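Local coordinates for fructooligosaccharide ABC transporter substrate-binding protein FusA (Streptococcus pneumoniae, PDB 5G60) that captures fructooligosaccharides, preferring tetrasaccharides and longer chains, as the solute-binding subunit of the FusABC-MsmK import complex, at residues A[70-75]-A[306-311]. Sequence-based numbering, arbitrary orientation.
Sequences VDLMNW and ARDKMV
The indole of Trp75 approaches Val311 and Asp308 obliquely. Its CZ3 lies 4.4 Å from Val311 CG2 and 4.5 Å from Asp308 OD2. One face of the indole takes Asp71 O, offset toward the rim and 3.1 Å above the plane. The carboxylate of Asp308 is a second flat group. Its OD2 sits 3.6 Å from Leu72 CD1 and accepts a hydrogen bond from Ala67 N. CG of Asp308 is anti to the backbone N (chi1 168°), which carries the carboxylate to the helix side.

Leu72 CD1 lies 3.5 Å from Val311 CG1 and also meets the Asp308 carboxylate. Its CD2 packs on Asp308 CB at 4.1 Å and more loosely on Arg307 CG at 4.3 Å. The guanidinium of Arg307 forms a salt bridge with Asp69, just before 70-75.

The contact joins helix 69-78 to the outermost strand 310-312 of a mixed sheet, antiparallel to 61-63, in one lobe of this family 1 solute-binding protein. Lys309, a substrate-binding residue, and Met310 form a classic beta bulge opposite Phe119. No hydrogen bond links the two segments directly; apolar packing dominates. The Asp65 carboxylate lies close to Asp308 OD2, which may raise the pKa of one of the two acids.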
ATOM      1  N   VAL A  70       9.425 -14.200   4.225  1.00 26.73           N
ATOM      2  CA  VAL A  70      10.664 -14.731   4.819  1.00 26.07           C
ATOM      3  C   VAL A  70      10.592 -14.745   6.357  1.00 29.05           C
ATOM      4  O   VAL A  70      11.009 -15.724   6.996  1.00 28.18           O
ATOM      5  CB  VAL A  70      11.907 -14.003   4.294  1.00 25.31           C
ATOM      6  CG1 VAL A  70      11.900 -12.517   4.587  1.00 26.27           C
ATOM      7  CG2 VAL A  70      13.174 -14.664   4.803  1.00 27.59           C
ATOM      8  N   ASP A  71      10.052 -13.675   6.952  1.00 28.64           N
ATOM      9  CA  ASP A  71       9.844 -13.622   8.399  1.00 28.99           C
ATOM     10  C   ASP A  71       8.962 -14.756   8.872  1.00 30.81           C
ATOM     11  O   ASP A  71       9.265 -15.440   9.836  1.00 28.36           O
ATOM     12  CB  ASP A  71       9.275 -12.251   8.843  1.00 30.11           C
ATOM     13  CG  ASP A  71      10.340 -11.162   8.838  1.00 33.68           C
ATOM     14  OD1 ASP A  71      11.505 -11.492   8.613  1.00 38.78           O
ATOM     15  OD2 ASP A  71      10.063  -9.973   9.041  1.00 38.32           O
ATOM     16  N   LEU A  72       7.855 -14.928   8.175  1.00 31.21           N
ATOM     17  CA  LEU A  72       6.863 -15.912   8.524  1.00 32.89           C
ATOM     18  C   LEU A  72       7.446 -17.336   8.519  1.00 31.22           C
ATOM     19  O   LEU A  72       7.334 -18.074   9.501  1.00 31.25           O
ATOM     20  CB  LEU A  72       5.711 -15.748   7.527  1.00 37.90           C
ATOM     21  CG  LEU A  72       4.279 -15.966   7.895  1.00 36.33           C
ATOM     22  CD1 LEU A  72       3.863 -15.209   9.150  1.00 36.44           C
ATOM     23  CD2 LEU A  72       3.475 -15.504   6.685  1.00 38.49           C
ATOM     24  N   MET A  73       8.131 -17.699   7.444  1.00 30.21           N
ATOM     25  CA  MET A  73       8.787 -18.986   7.374  1.00 29.53           C
ATOM     26  C   MET A  73       9.930 -19.153   8.378  1.00 31.65           C
ATOM     27  O   MET A  73      10.064 -20.217   8.968  1.00 33.33           O
ATOM     28  CB  MET A  73       9.260 -19.288   5.942  1.00 29.29           C
ATOM     29  CG  MET A  73       8.102 -19.381   4.946  1.00 32.85           C
ATOM     30  SD  MET A  73       6.776 -20.513   5.455  1.00 34.45           S
ATOM     31  CE  MET A  73       7.766 -21.996   5.482  1.00 33.62           C
ATOM     32  N   ASN A  74      10.758 -18.121   8.574  1.00 30.30           N
ATOM     33  CA  ASN A  74      11.815 -18.197   9.578  1.00 27.55           C
ATOM     34  C   ASN A  74      11.235 -18.477  10.965  1.00 26.73           C
ATOM     35  O   ASN A  74      11.691 -19.397  11.645  1.00 26.15           O
ATOM     36  CB  ASN A  74      12.696 -16.951   9.540  1.00 26.33           C
ATOM     37  CG  ASN A  74      13.597 -16.943   8.336  1.00 28.76           C
ATOM     38  OD1 ASN A  74      13.688 -17.947   7.601  1.00 28.59           O
ATOM     39  ND2 ASN A  74      14.251 -15.808   8.085  1.00 29.79           N
ATOM     40  N   TRP A  75      10.196 -17.736  11.331  1.00 25.80           N
ATOM     41  CA  TRP A  75       9.514 -17.916  12.597  1.00 29.03           C
ATOM     42  C   TRP A  75       8.904 -19.335  12.750  1.00 34.28           C
ATOM     43  O   TRP A  75       8.929 -19.908  13.858  1.00 35.38           O
ATOM     44  CB  TRP A  75       8.377 -16.884  12.750  1.00 26.73           C
ATOM     45  CG  TRP A  75       8.790 -15.484  12.848  1.00 24.49           C
ATOM     46  CD1 TRP A  75      10.041 -14.991  13.145  1.00 26.17           C
ATOM     47  CD2 TRP A  75       7.949 -14.359  12.684  1.00 23.89           C
ATOM     48  NE1 TRP A  75      10.018 -13.616  13.129  1.00 26.07           N
ATOM     49  CE2 TRP A  75       8.741 -13.204  12.873  1.00 24.54           C
ATOM     50  CE3 TRP A  75       6.601 -14.204  12.390  1.00 25.50           C
ATOM     51  CZ2 TRP A  75       8.229 -11.934  12.762  1.00 25.36           C
ATOM     52  CZ3 TRP A  75       6.096 -12.927  12.264  1.00 27.18           C
ATOM     53  CH2 TRP A  75       6.913 -11.808  12.456  1.00 24.70           C
ATOM     54  N   ALA A 306      -3.491  -9.636   2.062  1.00 25.58           N
ATOM     55  CA  ALA A 306      -2.218  -9.621   2.750  1.00 24.16           C
ATOM     56  C   ALA A 306      -2.176 -10.921   3.497  1.00 26.93           C
ATOM     57  O   ALA A 306      -3.111 -11.276   4.219  1.00 29.36           O
ATOM     58  CB  ALA A 306      -2.167  -8.451   3.712  1.00 25.92           C
ATOM     59  N   ARG A 307      -1.094 -11.651   3.343  1.00 27.86           N
ATOM     60  CA  ARG A 307      -1.043 -13.020   3.843  1.00 28.79           C
ATOM     61  C   ARG A 307      -1.177 -13.088   5.372  1.00 29.61           C
ATOM     62  O   ARG A 307      -1.889 -13.975   5.905  1.00 29.12           O
ATOM     63  CB  ARG A 307       0.242 -13.669   3.357  1.00 28.77           C
ATOM     64  CG  ARG A 307       0.367 -15.133   3.668  1.00 33.48           C
ATOM     65  CD  ARG A 307       1.458 -15.722   2.814  1.00 31.84           C
ATOM     66  NE  ARG A 307       0.881 -16.043   1.533  1.00 34.62           N
ATOM     67  CZ  ARG A 307       1.450 -15.856   0.349  1.00 33.86           C
ATOM     68  NH1 ARG A 307       2.654 -15.327   0.205  1.00 33.09           N
ATOM     69  NH2 ARG A 307       0.778 -16.208  -0.716  1.00 40.98           N
ATOM     70  N   ASP A 308      -0.535 -12.135   6.066  1.00 26.55           N
ATOM     71  CA  ASP A 308      -0.421 -12.188   7.517  1.00 26.56           C
ATOM     72  C   ASP A 308      -0.896 -10.913   8.138  1.00 26.94           C
ATOM     73  O   ASP A 308      -0.174  -9.930   8.120  1.00 27.61           O
ATOM     74  CB  ASP A 308       1.044 -12.444   7.950  1.00 26.81           C
ATOM     75  CG  ASP A 308       1.263 -12.227   9.454  1.00 29.56           C
ATOM     76  OD1 ASP A 308       0.255 -12.314  10.205  1.00 27.55           O
ATOM     77  OD2 ASP A 308       2.447 -12.007   9.876  1.00 29.42           O
ATOM     78  N   LYS A 309      -2.104 -10.942   8.704  1.00 26.68           N
ATOM     79  CA  LYS A 309      -2.527  -9.950   9.679  1.00 25.50           C
ATOM     80  C   LYS A 309      -2.711 -10.545  11.085  1.00 25.18           C
ATOM     81  O   LYS A 309      -3.236  -9.879  11.960  1.00 27.35           O
ATOM     82  CB  LYS A 309      -3.721  -9.153   9.190  1.00 25.69           C
ATOM     83  CG  LYS A 309      -3.347  -8.221   8.029  1.00 28.69           C
ATOM     84  CD  LYS A 309      -2.363  -7.105   8.405  1.00 30.68           C
ATOM     85  CE  LYS A 309      -1.869  -6.346   7.176  1.00 33.70           C
ATOM     86  NZ  LYS A 309      -1.689  -4.901   7.462  1.00 36.63           N
ATOM     87  N   MET A 310      -2.286 -11.790  11.288  1.00 25.12           N
ATOM     88  CA  MET A 310      -2.219 -12.385  12.616  1.00 24.37           C
ATOM     89  C   MET A 310      -1.499 -13.711  12.586  1.00 24.60           C
ATOM     90  O   MET A 310      -1.730 -14.528  11.710  1.00 24.18           O
ATOM     91  CB  MET A 310      -3.630 -12.602  13.211  1.00 25.65           C
ATOM     92  CG  MET A 310      -3.645 -12.950  14.712  1.00 26.48           C
ATOM     93  SD  MET A 310      -5.021 -12.059  15.394  1.00 30.62           S
ATOM     94  CE  MET A 310      -4.951 -12.597  17.119  1.00 29.18           C
ATOM     95  N   VAL A 311      -0.647 -13.930  13.559  1.00 23.78           N
ATOM     96  CA  VAL A 311      -0.017 -15.204  13.776  1.00 25.35           C
ATOM     97  C   VAL A 311      -0.173 -15.543  15.274  1.00 30.97           C
ATOM     98  O   VAL A 311      -0.365 -14.655  16.127  1.00 28.70           O
ATOM     99  CB  VAL A 311       1.484 -15.173  13.382  1.00 24.98           C
ATOM    100  CG1 VAL A 311       1.624 -14.950  11.862  1.00 25.16           C
ATOM    101  CG2 VAL A 311       2.252 -14.097  14.161  1.00 23.78           C
TER